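Long-range contact in enolase-phosphatase E1 (Saccharomyces cerevisiae, PDB 2G80), which probably enolises 2,3-diketo-5-methylthiopentyl-1-phosphate and dephosphorylates the product to an acireductone, a magnesium-dependent double step of methionine salvage: residues K186-R198 with P214-A226. Sequence-based numbering, arbitrary orientation.
Sequences KKTETQSYANILR and PLELDAAAGVGIA
Leu-215 opens the contact, its CB lying alongside CG2 of Thr-188. The next residue, Glu-216, meets Lys-187 in a salt bridge: both carboxylate oxygens face the ammonium group, with Lys-187 NZ 3.2 Å from Glu-216 OE1, in weak hydrogen bonds. The glutamate is extended beyond CG, whereas in the lysine a bend at chi3 (81°) turns CE and with it NZ toward the carboxylate; CD and CE both lie near OE2. Each charge has a stronger partner elsewhere, NZ on Asp-37 and OE1 on Ser-211, consistent with the lysine that HAD phosphatases keep beside their active-site aspartate; Lys-187 is a predicted substrate-binding residue and Asp-37 a magnesium ligand.

Ala-219 packs its methyl closely against the turn, CB 3.4 Å from Thr-188 O, and against CE2 of Tyr-193. Its carbonyl oxygen takes the hydroxyl of Thr-190 in plane on a lone pair (Thr-190 OG1 to Ala-219 O, 2.8 Å) and a second bond from Gly-222 N. Ala-220 then lays its methyl over one face of the Tyr-193 ring in a CH-pi contact, CB 3.9 Å from the ring centroid. The far end of the ring is tied down by Tyr-193 OH, which donates to Lys-187 O in the carbonyl plane, on a lone pair, at 2.7 Å. A leucine in place of Tyr-193 would probably leave Ala-220 without its aromatic face and Lys-187 O without the hydroxyl that it accepts from.

Val-223 divides its branches: CG1 presses on Thr-190 CG2, a tight 3.4 Å, and CG2 meets Tyr-193 CB. Ile-225 finishes the row, reaching tip to tip toward Leu-197, with CG1 of Ile-225 4.0 Å from CD1 of Leu-197.

Helices 190-198 and 214-221 cross at -63° beside the parallel sheet of the HAD core, with Phe-209 of strand 207-211 touching Tyr-193, Glu-216 and Ala-220, and Ala-226 beginning the adjacent strand 226-230.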
ATOM      1  N   LYS A 186      -9.608  -8.190   7.606  1.00 39.95           N
ATOM      2  CA  LYS A 186      -8.792  -7.258   8.407  1.00 42.94           C
ATOM      3  C   LYS A 186      -7.397  -7.810   8.708  1.00 39.91           C
ATOM      4  O   LYS A 186      -7.225  -9.011   8.958  1.00 41.62           O
ATOM      5  CB  LYS A 186      -9.526  -6.837   9.697  1.00 42.62           C
ATOM      6  CG  LYS A 186     -10.820  -6.019   9.430  1.00 47.53           C
ATOM      7  CD  LYS A 186     -11.467  -5.397  10.727  1.00 49.12           C
ATOM      8  CE  LYS A 186     -10.605  -4.258  11.325  1.00 57.59           C
ATOM      9  NZ  LYS A 186     -11.144  -3.603  12.572  1.00 59.56           N
ATOM     10  N   LYS A 187      -6.410  -6.922   8.689  1.00 37.57           N
ATOM     11  CA  LYS A 187      -4.996  -7.303   8.886  1.00 36.67           C
ATOM     12  C   LYS A 187      -4.618  -7.856  10.261  1.00 36.87           C
ATOM     13  O   LYS A 187      -3.561  -8.478  10.391  1.00 34.29           O
ATOM     14  CB  LYS A 187      -4.065  -6.139   8.538  1.00 35.81           C
ATOM     15  CG  LYS A 187      -4.149  -5.697   7.094  1.00 38.35           C
ATOM     16  CD  LYS A 187      -3.035  -4.750   6.680  1.00 41.38           C
ATOM     17  CE  LYS A 187      -1.741  -5.497   6.350  1.00 47.06           C
ATOM     18  NZ  LYS A 187      -0.610  -4.584   6.075  1.00 40.95           N
ATOM     19  N   THR A 188      -5.459  -7.597  11.264  1.00 38.17           N
ATOM     20  CA  THR A 188      -5.293  -8.045  12.654  1.00 38.69           C
ATOM     21  C   THR A 188      -6.110  -9.313  13.039  1.00 37.37           C
ATOM     22  O   THR A 188      -6.073  -9.743  14.183  1.00 35.99           O
ATOM     23  CB  THR A 188      -5.611  -6.857  13.622  1.00 40.58           C
ATOM     24  OG1 THR A 188      -6.781  -6.150  13.164  1.00 44.93           O
ATOM     25  CG2 THR A 188      -4.432  -5.877  13.648  1.00 43.31           C
ATOM     26  N   GLU A 189      -6.790  -9.929  12.076  1.00 38.87           N
ATOM     27  CA  GLU A 189      -7.583 -11.155  12.282  1.00 38.86           C
ATOM     28  C   GLU A 189      -6.883 -12.360  11.625  1.00 37.80           C
ATOM     29  O   GLU A 189      -6.535 -12.322  10.422  1.00 37.56           O
ATOM     30  CB  GLU A 189      -8.993 -10.984  11.693  1.00 40.20           C
ATOM     31  CG  GLU A 189      -9.907  -9.969  12.428  1.00 48.59           C
ATOM     32  CD  GLU A 189     -10.176 -10.330  13.903  1.00 64.12           C
ATOM     33  OE1 GLU A 189     -10.385 -11.528  14.217  1.00 78.51           O
ATOM     34  OE2 GLU A 189     -10.185  -9.413  14.758  1.00 70.58           O
ATOM     35  N   THR A 190      -6.680 -13.420  12.409  1.00 35.91           N
ATOM     36  CA  THR A 190      -6.041 -14.669  11.951  1.00 37.56           C
ATOM     37  C   THR A 190      -6.699 -15.257  10.681  1.00 38.29           C
ATOM     38  O   THR A 190      -5.985 -15.713   9.783  1.00 40.08           O
ATOM     39  CB  THR A 190      -5.996 -15.711  13.117  1.00 38.24           C
ATOM     40  OG1 THR A 190      -5.132 -15.217  14.164  1.00 37.37           O
ATOM     41  CG2 THR A 190      -5.499 -17.092  12.665  1.00 35.48           C
ATOM     42  N   GLN A 191      -8.031 -15.192  10.609  1.00 37.31           N
ATOM     43  CA  GLN A 191      -8.829 -15.700   9.484  1.00 37.34           C
ATOM     44  C   GLN A 191      -8.398 -15.149   8.145  1.00 36.46           C
ATOM     45  O   GLN A 191      -8.444 -15.876   7.137  1.00 38.18           O
ATOM     46  CB  GLN A 191     -10.325 -15.389   9.691  1.00 37.89           C
ATOM     47  CG  GLN A 191     -11.295 -15.895   8.589  1.00 42.68           C
ATOM     48  CD  GLN A 191     -11.376 -17.421   8.498  1.00 55.19           C
ATOM     49  OE1 GLN A 191     -11.691 -18.095   9.492  1.00 55.87           O
ATOM     50  NE2 GLN A 191     -11.121 -17.969   7.294  1.00 46.40           N
ATOM     51  N   SER A 192      -8.056 -13.858   8.141  1.00 34.03           N
ATOM     52  CA  SER A 192      -7.548 -13.176   6.969  1.00 35.56           C
ATOM     53  C   SER A 192      -6.302 -13.883   6.432  1.00 34.81           C
ATOM     54  O   SER A 192      -6.186 -14.062   5.218  1.00 34.40           O
ATOM     55  CB  SER A 192      -7.237 -11.695   7.271  1.00 37.24           C
ATOM     56  OG  SER A 192      -8.311 -11.050   7.967  1.00 34.15           O
ATOM     57  N   TYR A 193      -5.412 -14.322   7.338  1.00 32.87           N
ATOM     58  CA  TYR A 193      -4.183 -15.068   6.941  1.00 34.04           C
ATOM     59  C   TYR A 193      -4.485 -16.502   6.458  1.00 31.09           C
ATOM     60  O   TYR A 193      -3.796 -17.014   5.612  1.00 30.43           O
ATOM     61  CB  TYR A 193      -3.128 -15.022   8.038  1.00 31.70           C
ATOM     62  CG  TYR A 193      -2.708 -13.601   8.246  1.00 35.06           C
ATOM     63  CD1 TYR A 193      -1.700 -13.027   7.459  1.00 29.60           C
ATOM     64  CD2 TYR A 193      -3.370 -12.789   9.176  1.00 32.75           C
ATOM     65  CE1 TYR A 193      -1.339 -11.697   7.623  1.00 29.26           C
ATOM     66  CE2 TYR A 193      -3.032 -11.457   9.333  1.00 35.87           C
ATOM     67  CZ  TYR A 193      -2.007 -10.907   8.568  1.00 32.29           C
ATOM     68  OH  TYR A 193      -1.660  -9.582   8.743  1.00 34.08           O
ATOM     69  N   ALA A 194      -5.537 -17.110   6.991  1.00 32.78           N
ATOM     70  CA  ALA A 194      -6.020 -18.394   6.500  1.00 32.58           C
ATOM     71  C   ALA A 194      -6.545 -18.231   5.053  1.00 31.34           C
ATOM     72  O   ALA A 194      -6.320 -19.112   4.208  1.00 30.73           O
ATOM     73  CB  ALA A 194      -7.087 -18.970   7.430  1.00 26.70           C
ATOM     74  N   ASN A 195      -7.237 -17.111   4.792  1.00 30.68           N
ATOM     75  CA  ASN A 195      -7.708 -16.763   3.452  1.00 31.22           C
ATOM     76  C   ASN A 195      -6.547 -16.600   2.475  1.00 31.46           C
ATOM     77  O   ASN A 195      -6.596 -17.127   1.368  1.00 34.22           O
ATOM     78  CB  ASN A 195      -8.600 -15.503   3.445  1.00 29.89           C
ATOM     79  CG  ASN A 195      -9.911 -15.671   4.240  1.00 39.33           C
ATOM     80  OD1 ASN A 195     -10.423 -16.783   4.428  1.00 39.22           O
ATOM     81  ND2 ASN A 195     -10.456 -14.554   4.703  1.00 33.33           N
ATOM     82  N   ILE A 196      -5.482 -15.919   2.892  1.00 34.19           N
ATOM     83  CA  ILE A 196      -4.280 -15.716   2.040  1.00 32.59           C
ATOM     84  C   ILE A 196      -3.538 -17.034   1.785  1.00 33.44           C
ATOM     85  O   ILE A 196      -3.074 -17.254   0.658  1.00 29.29           O
ATOM     86  CB  ILE A 196      -3.335 -14.640   2.636  1.00 36.06           C
ATOM     87  CG1 ILE A 196      -4.031 -13.268   2.589  1.00 34.85           C
ATOM     88  CG2 ILE A 196      -1.906 -14.602   1.902  1.00 33.18           C
ATOM     89  CD1 ILE A 196      -3.294 -12.180   3.358  1.00 34.53           C
ATOM     90  N   LEU A 197      -3.400 -17.884   2.808  1.00 34.39           N
ATOM     91  CA  LEU A 197      -2.743 -19.215   2.632  1.00 37.97           C
ATOM     92  C   LEU A 197      -3.491 -20.084   1.610  1.00 35.26           C
ATOM     93  O   LEU A 197      -2.859 -20.730   0.789  1.00 35.80           O
ATOM     94  CB  LEU A 197      -2.557 -19.983   3.966  1.00 37.11           C
ATOM     95  CG  LEU A 197      -1.510 -19.458   4.949  1.00 40.24           C
ATOM     96  CD1 LEU A 197      -1.629 -20.193   6.277  1.00 39.28           C
ATOM     97  CD2 LEU A 197      -0.090 -19.572   4.373  1.00 41.65           C
ATOM     98  N   ARG A 198      -4.817 -20.089   1.686  1.00 34.54           N
ATOM     99  CA  ARG A 198      -5.687 -20.759   0.686  1.00 36.79           C
ATOM    100  C   ARG A 198      -5.355 -20.275  -0.732  1.00 38.60           C
ATOM    101  O   ARG A 198      -5.112 -21.095  -1.618  1.00 41.84           O
ATOM    102  CB  ARG A 198      -7.162 -20.447   0.943  1.00 35.35           C
ATOM    103  CG  ARG A 198      -8.128 -21.304   0.181  1.00 40.72           C
ATOM    104  CD  ARG A 198      -9.332 -20.546  -0.326  1.00 35.91           C
ATOM    105  NE  ARG A 198     -10.100 -19.896   0.716  1.00 44.42           N
ATOM    106  CZ  ARG A 198     -10.266 -18.577   0.918  1.00 43.21           C
ATOM    107  NH1 ARG A 198      -9.719 -17.633   0.150  1.00 44.25           N
ATOM    108  NH2 ARG A 198     -11.028 -18.198   1.937  1.00 41.07           N
ATOM    109  N   PRO A 214       3.206  -5.221  14.987  1.00 40.85           N
ATOM    110  CA  PRO A 214       3.185  -6.491  15.735  1.00 38.97           C
ATOM    111  C   PRO A 214       1.834  -7.216  15.808  1.00 37.72           C
ATOM    112  O   PRO A 214       1.819  -8.422  15.955  1.00 36.31           O
ATOM    113  CB  PRO A 214       3.614  -6.080  17.155  1.00 36.89           C
ATOM    114  CG  PRO A 214       4.257  -4.796  17.026  1.00 38.65           C
ATOM    115  CD  PRO A 214       3.698  -4.115  15.844  1.00 42.59           C
ATOM    116  N   LEU A 215       0.744  -6.458  15.777  1.00 37.28           N
ATOM    117  CA  LEU A 215      -0.609  -6.981  15.813  1.00 39.30           C
ATOM    118  C   LEU A 215      -0.959  -7.764  14.535  1.00 38.98           C
ATOM    119  O   LEU A 215      -1.748  -8.719  14.578  1.00 39.13           O
ATOM    120  CB  LEU A 215      -1.619  -5.841  16.061  1.00 40.99           C
ATOM    121  CG  LEU A 215      -1.457  -5.075  17.391  1.00 45.97           C
ATOM    122  CD1 LEU A 215      -2.432  -3.891  17.449  1.00 48.16           C
ATOM    123  CD2 LEU A 215      -1.673  -5.992  18.590  1.00 39.65           C
ATOM    124  N   GLU A 216      -0.373  -7.358  13.408  1.00 38.42           N
ATOM    125  CA  GLU A 216      -0.516  -8.078  12.155  1.00 37.26           C
ATOM    126  C   GLU A 216       0.264  -9.399  12.265  1.00 35.82           C
ATOM    127  O   GLU A 216      -0.240 -10.443  11.899  1.00 34.76           O
ATOM    128  CB  GLU A 216       0.011  -7.237  10.968  1.00 37.24           C
ATOM    129  CG  GLU A 216      -0.797  -5.944  10.723  1.00 39.09           C
ATOM    130  CD  GLU A 216      -0.304  -5.116   9.524  1.00 42.11           C
ATOM    131  OE1 GLU A 216       0.668  -5.519   8.828  1.00 48.48           O
ATOM    132  OE2 GLU A 216      -0.912  -4.049   9.264  1.00 51.44           O
ATOM    133  N   LEU A 217       1.497  -9.324  12.759  1.00 34.78           N
ATOM    134  CA  LEU A 217       2.365 -10.487  12.918  1.00 34.34           C
ATOM    135  C   LEU A 217       1.759 -11.499  13.879  1.00 34.28           C
ATOM    136  O   LEU A 217       1.828 -12.695  13.606  1.00 37.04           O
ATOM    137  CB  LEU A 217       3.771 -10.068  13.372  1.00 36.05           C
ATOM    138  CG  LEU A 217       4.646  -9.178  12.457  1.00 33.71           C
ATOM    139  CD1 LEU A 217       5.936  -8.910  13.171  1.00 31.54           C
ATOM    140  CD2 LEU A 217       4.965  -9.767  11.037  1.00 27.95           C
ATOM    141  N   ASP A 218       1.152 -11.021  14.974  1.00 33.35           N
ATOM    142  CA  ASP A 218       0.437 -11.872  15.944  1.00 34.34           C
ATOM    143  C   ASP A 218      -0.720 -12.638  15.283  1.00 34.90           C
ATOM    144  O   ASP A 218      -0.932 -13.801  15.582  1.00 34.72           O
ATOM    145  CB  ASP A 218      -0.196 -11.048  17.078  1.00 35.92           C
ATOM    146  CG  ASP A 218       0.805 -10.455  18.057  1.00 40.89           C
ATOM    147  OD1 ASP A 218       1.996 -10.782  18.045  1.00 47.54           O
ATOM    148  OD2 ASP A 218       0.369  -9.620  18.871  1.00 55.61           O
ATOM    149  N   ALA A 219      -1.498 -11.949  14.447  1.00 35.31           N
ATOM    150  CA  ALA A 219      -2.628 -12.562  13.734  1.00 36.89           C
ATOM    151  C   ALA A 219      -2.131 -13.679  12.801  1.00 34.77           C
ATOM    152  O   ALA A 219      -2.672 -14.779  12.808  1.00 34.92           O
ATOM    153  CB  ALA A 219      -3.403 -11.510  12.965  1.00 38.66           C
ATOM    154  N   ALA A 220      -1.065 -13.382  12.062  1.00 33.66           N
ATOM    155  CA  ALA A 220      -0.405 -14.316  11.138  1.00 32.20           C
ATOM    156  C   ALA A 220       0.116 -15.556  11.854  1.00 32.43           C
ATOM    157  O   ALA A 220      -0.121 -16.681  11.398  1.00 31.51           O
ATOM    158  CB  ALA A 220       0.741 -13.619  10.393  1.00 30.83           C
ATOM    159  N   ALA A 221       0.779 -15.338  13.002  1.00 30.83           N
ATOM    160  CA  ALA A 221       1.325 -16.415  13.815  1.00 31.59           C
ATOM    161  C   ALA A 221       0.265 -17.405  14.345  1.00 33.09           C
ATOM    162  O   ALA A 221       0.614 -18.547  14.652  1.00 32.41           O
ATOM    163  CB  ALA A 221       2.184 -15.850  14.962  1.00 32.64           C
ATOM    164  N   GLY A 222      -1.006 -16.986  14.417  1.00 32.73           N
ATOM    165  CA  GLY A 222      -2.112 -17.865  14.812  1.00 33.38           C
ATOM    166  C   GLY A 222      -2.407 -19.023  13.859  1.00 34.15           C
ATOM    167  O   GLY A 222      -2.992 -20.025  14.271  1.00 33.67           O
ATOM    168  N   VAL A 223      -2.016 -18.875  12.591  1.00 32.91           N
ATOM    169  CA  VAL A 223      -2.112 -19.942  11.574  1.00 31.77           C
ATOM    170  C   VAL A 223      -0.732 -20.510  11.152  1.00 31.40           C
ATOM    171  O   VAL A 223      -0.632 -21.162  10.120  1.00 30.14           O
ATOM    172  CB  VAL A 223      -2.975 -19.516  10.340  1.00 30.44           C
ATOM    173  CG1 VAL A 223      -4.449 -19.621  10.675  1.00 32.88           C
ATOM    174  CG2 VAL A 223      -2.584 -18.120   9.787  1.00 30.92           C
ATOM    175  N   GLY A 224       0.304 -20.269  11.961  1.00 30.42           N
ATOM    176  CA  GLY A 224       1.623 -20.858  11.776  1.00 33.12           C
ATOM    177  C   GLY A 224       2.604 -20.208  10.819  1.00 34.91           C
ATOM    178  O   GLY A 224       3.699 -20.769  10.561  1.00 34.24           O
ATOM    179  N   ILE A 225       2.245 -19.030  10.315  1.00 34.71           N
ATOM    180  CA  ILE A 225       3.102 -18.304   9.394  1.00 33.50           C
ATOM    181  C   ILE A 225       4.273 -17.684  10.192  1.00 31.73           C
ATOM    182  O   ILE A 225       4.041 -17.059  11.221  1.00 25.54           O
ATOM    183  CB  ILE A 225       2.316 -17.187   8.639  1.00 34.45           C
ATOM    184  CG1 ILE A 225       1.120 -17.755   7.836  1.00 29.04           C
ATOM    185  CG2 ILE A 225       3.277 -16.339   7.740  1.00 36.36           C
ATOM    186  CD1 ILE A 225       0.277 -16.672   7.193  1.00 34.83           C
ATOM    187  N   ALA A 226       5.503 -17.832   9.684  1.00 34.07           N
ATOM    188  CA  ALA A 226       6.705 -17.208  10.291  1.00 33.64           C
ATOM    189  C   ALA A 226       6.603 -15.676  10.115  1.00 33.89           C
ATOM    190  O   ALA A 226       6.031 -15.175   9.156  1.00 33.11           O
ATOM    191  CB  ALA A 226       7.981 -17.755   9.685  1.00 34.07           C
TER